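PDB 6NQC: cyanophycinase-like exopeptidase from actinobacterium SCGC AAA027-L06, which probably hydrolyses peptide bonds as a cyanophycinase-like exopeptidase of peptidase family S51. Local coordinates for residues Thr229-Val234 against Gly254-Phe259; Ala39-Ser44 against Ala222-Ser227. All coordinates share one frame; numbering follows the deposited sequence.

Contact 1: residues Thr229-Val234 against Gly254-Phe259; sequences TDHWQV and GESISF
Trp232 and Ile257 form an antiparallel hydrogen-bonded pair, the evidence being two reciprocal backbone bonds: Trp232 N to Ile257 O at 2.9 Å and Ile257 N to Trp232 O, also 2.9 Å. Beyond it the regular ladder breaks into a G1 beta bulge, with Gly254 and Glu255 both opposite Val234: Val234 N bonds to Glu255 O (3.0 Å), but it is Gly254 N that reaches Val234 O (3.1 Å), and Gly254 has the positive phi (101°) of the first bulge position. Between these bonds Gln233 and Ser256 make the non-hydrogen-bonded pair, and Ser256 CA adds a CA-H...O contact of 3.2 Å to Trp232 O.

Among side chains, Trp232 and Phe259 form the aromatic pair. With its CG anti to the carbonyl carbon (chi1 -66°), Trp232 presents one indole face to the C-terminal Phe259, whose CD2 lies 3.6 Å from Trp232 NE1; the planes meet at 34°, an oblique pairing. On the face bearing Gln233 and Ser256, Ser256 OG approaches His231 CD2 at 3.2 Å, while the CG of Gln233 passes near the same hydroxyl.

Within this chain, strand 256-257 is the outermost strand on its side of the mixed sheet. Strand 221-225 flanks 232-236 on its other side, and strands 240-244 and 249-251 pack on Ile257 and Val234.

Contact 2: residues Ala39-Ser44 against Ala222-Ser227; sequences AEFEKS and ALVKRS
Phe41 lays one face of its ring over the methyl of Ala222, with Ala222 CB 4.1 Å from the Phe41 ring centroid, a CH-pi contact offset toward the rim. Its edge meets other residues: Phe41 CE1 comes within 3.7 Å of Val224 CB, and Phe41 CD1 lies 4.0 Å from Arg226 NH2. Setting CG anti to the backbone N (chi1 175°) carries the ring from the helix to the strand, where Ala222 and Val224, two residues apart, both point toward the helix.

The helix 39-51 follows strand 26-29 in the chain, and here its first turns cover one face of the mixed sheet, whose parallel strands with helices packed against them give an alpha/beta architecture. Strand 221-225 runs antiparallel to its neighbour 26-29, and Val29 of that strand also touches Phe41 and Ala222.

Beyond the apolar patch, both terminal nitrogens of Arg226 reach the single hydroxyl oxygen of Ser44: NH1 to Ser44 OG is 2.9 Å and NH2 to Ser44 OG is 3.1 Å, with the hydroxyl near the guanidinium plane. Both bonds are bent, at 146° and 138°, as expected when one acceptor serves two donors. The hydroxyl proton goes back to the helix, Ser44 OG donating to Phe41 O at 2.6 Å, so three bonds fix this oxygen. Arg226 NH1 also forms a salt bridge with Asp48, one turn further along the helix.

In the fold
The centres of contacts 1 and 2 lie about 12 Å apart, and both reach the mixed sheet, contact 2 through strand 221-225 and contact 1 through 232-236 and 256-257. Strands 221-225 and 232-236 are consecutive in the chain and adjacent in the sheet, joined between the contacts by a probable hydrogen bond from Gln233 N to Val224 O. Both segments of contact 2 come before those of contact 1: contact 2 ties the early helix 39-51 to strand 221-225 across 177 residues, whereas contact 1 spans only 19. Contact 2 packs a helix on a face of the sheet and contact 1 adds its edge strand, so the C-terminal residues complete the antiparallel part of the sheet.

Contact 1: residues Thr229-Val234 against Gly254-Phe259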
loop_
_atom_site.group_PDB
_atom_site.type_symbol
_atom_site.label_atom_id
_atom_site.label_comp_id
_atom_site.label_asym_id
_atom_site.label_seq_id
_atom_site.Cartn_x
_atom_site.Cartn_y
_atom_site.Cartn_z
ATOM N N THR A 229 -12.366 10.107 -8.133
ATOM C CA THR A 229 -12.633 11.050 -7.060
ATOM C C THR A 229 -11.321 11.677 -6.614
ATOM O O THR A 229 -10.238 11.156 -6.901
ATOM C CB THR A 229 -13.315 10.382 -5.853
ATOM O OG1 THR A 229 -12.345 9.635 -5.100
ATOM C CG2 THR A 229 -14.424 9.462 -6.285
ATOM N N ASP A 230 -11.408 12.785 -5.863
ATOM C CA ASP A 230 -10.199 13.386 -5.315
ATOM C C ASP A 230 -10.172 13.451 -3.795
ATOM O O ASP A 230 -9.249 14.045 -3.228
ATOM C CB ASP A 230 -10.002 14.821 -5.868
ATOM C CG ASP A 230 -9.248 14.837 -7.192
ATOM O OD1 ASP A 230 -8.283 14.053 -7.340
ATOM O OD2 ASP A 230 -9.633 15.625 -8.088
ATOM N N HIS A 231 -11.165 12.902 -3.126
ATOM C CA HIS A 231 -11.169 12.858 -1.675
ATOM C C HIS A 231 -10.815 11.456 -1.203
ATOM O O HIS A 231 -10.836 10.481 -1.946
ATOM C CB HIS A 231 -12.530 13.278 -1.099
ATOM C CG HIS A 231 -13.635 12.350 -1.464
ATOM N ND1 HIS A 231 -14.194 12.327 -2.723
ATOM C CD2 HIS A 231 -14.281 11.400 -0.742
ATOM C CE1 HIS A 231 -15.137 11.396 -2.763
ATOM N NE2 HIS A 231 -15.212 10.822 -1.573
ATOM N N TRP A 232 -10.476 11.371 0.065
ATOM C CA TRP A 232 -10.085 10.137 0.710
ATOM C C TRP A 232 -11.164 9.733 1.695
ATOM O O TRP A 232 -11.658 10.557 2.466
ATOM C CB TRP A 232 -8.791 10.331 1.476
ATOM C CG TRP A 232 -7.587 10.608 0.646
ATOM C CD1 TRP A 232 -7.182 11.801 0.161
ATOM C CD2 TRP A 232 -6.627 9.641 0.210
ATOM N NE1 TRP A 232 -6.017 11.653 -0.546
ATOM C CE2 TRP A 232 -5.664 10.326 -0.539
ATOM C CE3 TRP A 232 -6.506 8.251 0.376
ATOM C CZ2 TRP A 232 -4.570 9.683 -1.108
ATOM C CZ3 TRP A 232 -5.442 7.610 -0.221
ATOM C CH2 TRP A 232 -4.480 8.330 -0.944
ATOM N N GLN A 233 -11.473 8.462 1.722
ATOM C CA GLN A 233 -12.539 7.961 2.577
ATOM C C GLN A 233 -12.017 6.845 3.460
ATOM O O GLN A 233 -11.215 6.014 3.024
ATOM C CB GLN A 233 -13.709 7.484 1.731
ATOM C CG GLN A 233 -15.018 7.456 2.504
ATOM C CD GLN A 233 -16.157 6.926 1.672
ATOM O OE1 GLN A 233 -16.195 7.116 0.451
ATOM N NE2 GLN A 233 -17.087 6.249 2.322
ATOM N N VAL A 234 -12.448 6.876 4.713
ATOM C CA VAL A 234 -12.019 5.941 5.735
ATOM C C VAL A 234 -12.871 4.691 5.603
ATOM O O VAL A 234 -14.080 4.784 5.347
ATOM C CB VAL A 234 -12.171 6.541 7.143
ATOM C CG1 VAL A 234 -11.768 5.504 8.220
ATOM C CG2 VAL A 234 -11.390 7.800 7.298
ATOM N N GLY A 254 -16.576 5.808 6.916
ATOM C CA GLY A 254 -17.560 6.579 6.252
ATOM C C GLY A 254 -17.161 8.028 6.038
ATOM O O GLY A 254 -17.627 8.651 5.084
ATOM N N GLU A 255 -16.295 8.566 6.894
ATOM C CA GLU A 255 -15.910 9.963 6.808
ATOM C C GLU A 255 -14.926 10.185 5.661
ATOM O O GLU A 255 -14.216 9.275 5.220
ATOM C CB GLU A 255 -15.293 10.437 8.122
ATOM C CG GLU A 255 -16.231 10.349 9.307
ATOM C CD GLU A 255 -15.699 11.074 10.525
ATOM O OE1 GLU A 255 -15.336 10.378 11.501
ATOM O OE2 GLU A 255 -15.660 12.342 10.502
ATOM N N SER A 256 -14.901 11.425 5.183
ATOM C CA SER A 256 -14.118 11.838 4.029
ATOM C C SER A 256 -13.245 13.016 4.418
ATOM O O SER A 256 -13.595 13.757 5.328
ATOM C CB SER A 256 -15.025 12.256 2.857
ATOM O OG SER A 256 -15.546 11.121 2.189
ATOM N N ILE A 257 -12.125 13.182 3.708
ATOM C CA ILE A 257 -11.246 14.335 3.858
ATOM C C ILE A 257 -10.465 14.535 2.562
ATOM O O ILE A 257 -10.132 13.575 1.866
ATOM C CB ILE A 257 -10.296 14.139 5.072
ATOM C CG1 ILE A 257 -9.551 15.432 5.377
ATOM C CG2 ILE A 257 -9.339 12.978 4.799
ATOM C CD1 ILE A 257 -8.890 15.433 6.737
ATOM N N SER A 258 -10.128 15.787 2.262
ATOM C CA SER A 258 -9.270 16.104 1.124
ATOM C C SER A 258 -7.870 16.489 1.581
ATOM O O SER A 258 -7.690 17.135 2.618
ATOM C CB SER A 258 -9.891 17.216 0.260
ATOM O OG SER A 258 -11.019 16.714 -0.444
ATOM N N PHE A 259 -6.876 16.056 0.826
ATOM C CA PHE A 259 -5.486 16.444 1.082
ATOM C C PHE A 259 -5.025 17.286 -0.114
ATOM O O PHE A 259 -3.872 17.220 -0.504
ATOM C CB PHE A 259 -4.573 15.236 1.258
ATOM C CG PHE A 259 -4.889 14.416 2.450
ATOM C CD1 PHE A 259 -5.504 14.978 3.564
ATOM C CD2 PHE A 259 -4.640 13.066 2.442
ATOM C CE1 PHE A 259 -5.806 14.197 4.653
ATOM C CE2 PHE A 259 -4.963 12.285 3.510
ATOM C CZ PHE A 259 -5.518 12.847 4.629
ATOM O OXT PHE A 259 -5.820 17.987 -0.742
#

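Contact 2: residues Ala39-Ser44 against Ala222-Ser227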
loop_
_atom_site.group_PDB
_atom_site.type_symbol
_atom_site.label_atom_id
_atom_site.label_comp_id
_atom_site.label_asym_id
_atom_site.label_seq_id
_atom_site.Cartn_x
_atom_site.Cartn_y
_atom_site.Cartn_z
ATOM N N ALA A 39 -12.130 -7.828 3.641
ATOM C CA ALA A 39 -12.468 -8.532 2.414
ATOM C C ALA A 39 -13.329 -7.685 1.499
ATOM O O ALA A 39 -13.093 -7.664 0.288
ATOM C CB ALA A 39 -13.160 -9.862 2.749
ATOM N N GLU A 40 -14.341 -6.987 2.031
ATOM C CA GLU A 40 -15.159 -6.186 1.143
ATOM C C GLU A 40 -14.397 -4.961 0.645
ATOM O O GLU A 40 -14.614 -4.521 -0.496
ATOM C CB GLU A 40 -16.456 -5.751 1.816
ATOM C CG GLU A 40 -17.393 -4.940 0.864
ATOM C CD GLU A 40 -17.514 -5.534 -0.564
ATOM O OE1 GLU A 40 -17.156 -4.824 -1.548
ATOM O OE2 GLU A 40 -17.971 -6.693 -0.694
ATOM N N PHE A 41 -13.507 -4.405 1.458
ATOM C CA PHE A 41 -12.639 -3.339 0.957
ATOM C C PHE A 41 -11.796 -3.821 -0.219
ATOM O O PHE A 41 -11.726 -3.142 -1.266
ATOM C CB PHE A 41 -11.735 -2.821 2.072
ATOM C CG PHE A 41 -10.735 -1.803 1.600
ATOM C CD1 PHE A 41 -11.167 -0.607 1.030
ATOM C CD2 PHE A 41 -9.385 -2.046 1.703
ATOM C CE1 PHE A 41 -10.248 0.323 0.567
ATOM C CE2 PHE A 41 -8.463 -1.124 1.281
ATOM C CZ PHE A 41 -8.897 0.060 0.697
ATOM N N GLU A 42 -11.117 -4.977 -0.059
ATOM C CA GLU A 42 -10.234 -5.460 -1.121
ATOM C C GLU A 42 -11.054 -5.785 -2.382
ATOM O O GLU A 42 -10.628 -5.484 -3.513
ATOM C CB GLU A 42 -9.429 -6.679 -0.651
ATOM C CG GLU A 42 -8.299 -6.267 0.352
ATOM C CD GLU A 42 -7.611 -7.392 1.103
ATOM O OE1 GLU A 42 -7.776 -8.591 0.736
ATOM O OE2 GLU A 42 -6.862 -7.061 2.047
ATOM N N LYS A 43 -12.238 -6.388 -2.203
ATOM C CA LYS A 43 -13.119 -6.648 -3.344
ATOM C C LYS A 43 -13.473 -5.372 -4.086
ATOM O O LYS A 43 -13.464 -5.342 -5.327
ATOM C CB LYS A 43 -14.386 -7.357 -2.897
ATOM C CG LYS A 43 -15.202 -7.872 -4.071
ATOM C CD LYS A 43 -16.473 -8.622 -3.619
ATOM C CE LYS A 43 -17.519 -8.592 -4.754
ATOM N NZ LYS A 43 -18.394 -9.793 -4.789
ATOM N N SER A 44 -13.855 -4.318 -3.355
ATOM C CA SER A 44 -14.209 -3.058 -4.005
ATOM C C SER A 44 -13.055 -2.502 -4.838
ATOM O O SER A 44 -13.278 -1.884 -5.883
ATOM C CB SER A 44 -14.651 -2.031 -2.950
ATOM O OG SER A 44 -13.573 -1.593 -2.112
ATOM N N ALA A 222 -8.430 1.511 6.862
ATOM C CA ALA A 222 -7.850 1.947 5.606
ATOM C C ALA A 222 -8.401 3.318 5.238
ATOM O O ALA A 222 -9.446 3.766 5.731
ATOM C CB ALA A 222 -8.107 0.930 4.463
ATOM N N LEU A 223 -7.656 3.976 4.377
ATOM C CA LEU A 223 -8.056 5.212 3.724
ATOM C C LEU A 223 -7.921 4.980 2.224
ATOM O O LEU A 223 -6.894 4.466 1.767
ATOM C CB LEU A 223 -7.182 6.369 4.187
ATOM C CG LEU A 223 -7.640 7.791 3.864
ATOM C CD1 LEU A 223 -8.875 8.128 4.708
ATOM C CD2 LEU A 223 -6.499 8.759 4.141
ATOM N N VAL A 224 -8.951 5.343 1.464
ATOM C CA VAL A 224 -8.988 5.064 0.044
ATOM C C VAL A 224 -9.373 6.322 -0.708
ATOM O O VAL A 224 -10.286 7.055 -0.298
ATOM C CB VAL A 224 -9.965 3.918 -0.295
ATOM C CG1 VAL A 224 -11.376 4.311 0.080
ATOM C CG2 VAL A 224 -9.871 3.572 -1.763
ATOM N N LYS A 225 -8.690 6.558 -1.818
ATOM C CA LYS A 225 -9.088 7.583 -2.782
ATOM C C LYS A 225 -9.587 6.813 -4.004
ATOM O O LYS A 225 -8.794 6.212 -4.728
ATOM C CB LYS A 225 -7.958 8.529 -3.166
ATOM C CG LYS A 225 -8.395 9.584 -4.238
ATOM C CD LYS A 225 -7.229 10.358 -4.822
ATOM C CE LYS A 225 -6.722 11.431 -3.885
ATOM N NZ LYS A 225 -5.551 12.208 -4.482
ATOM N N ARG A 226 -10.892 6.817 -4.231
ATOM C CA ARG A 226 -11.434 6.006 -5.312
ATOM C C ARG A 226 -11.159 6.628 -6.679
ATOM O O ARG A 226 -11.099 7.843 -6.830
ATOM C CB ARG A 226 -12.937 5.807 -5.109
ATOM C CG ARG A 226 -13.323 5.186 -3.811
ATOM C CD ARG A 226 -13.450 3.716 -3.935
ATOM N NE ARG A 226 -13.793 3.114 -2.644
ATOM C CZ ARG A 226 -13.601 1.826 -2.365
ATOM N NH1 ARG A 226 -13.111 1.037 -3.317
ATOM N NH2 ARG A 226 -13.918 1.327 -1.161
ATOM N N SER A 227 -10.932 5.759 -7.672
ATOM C CA SER A 227 -10.803 6.171 -9.052
ATOM C C SER A 227 -11.950 7.096 -9.435
ATOM O O SER A 227 -13.112 6.805 -9.149
ATOM C CB SER A 227 -10.803 4.956 -9.973
ATOM O OG SER A 227 -10.450 5.363 -11.284
#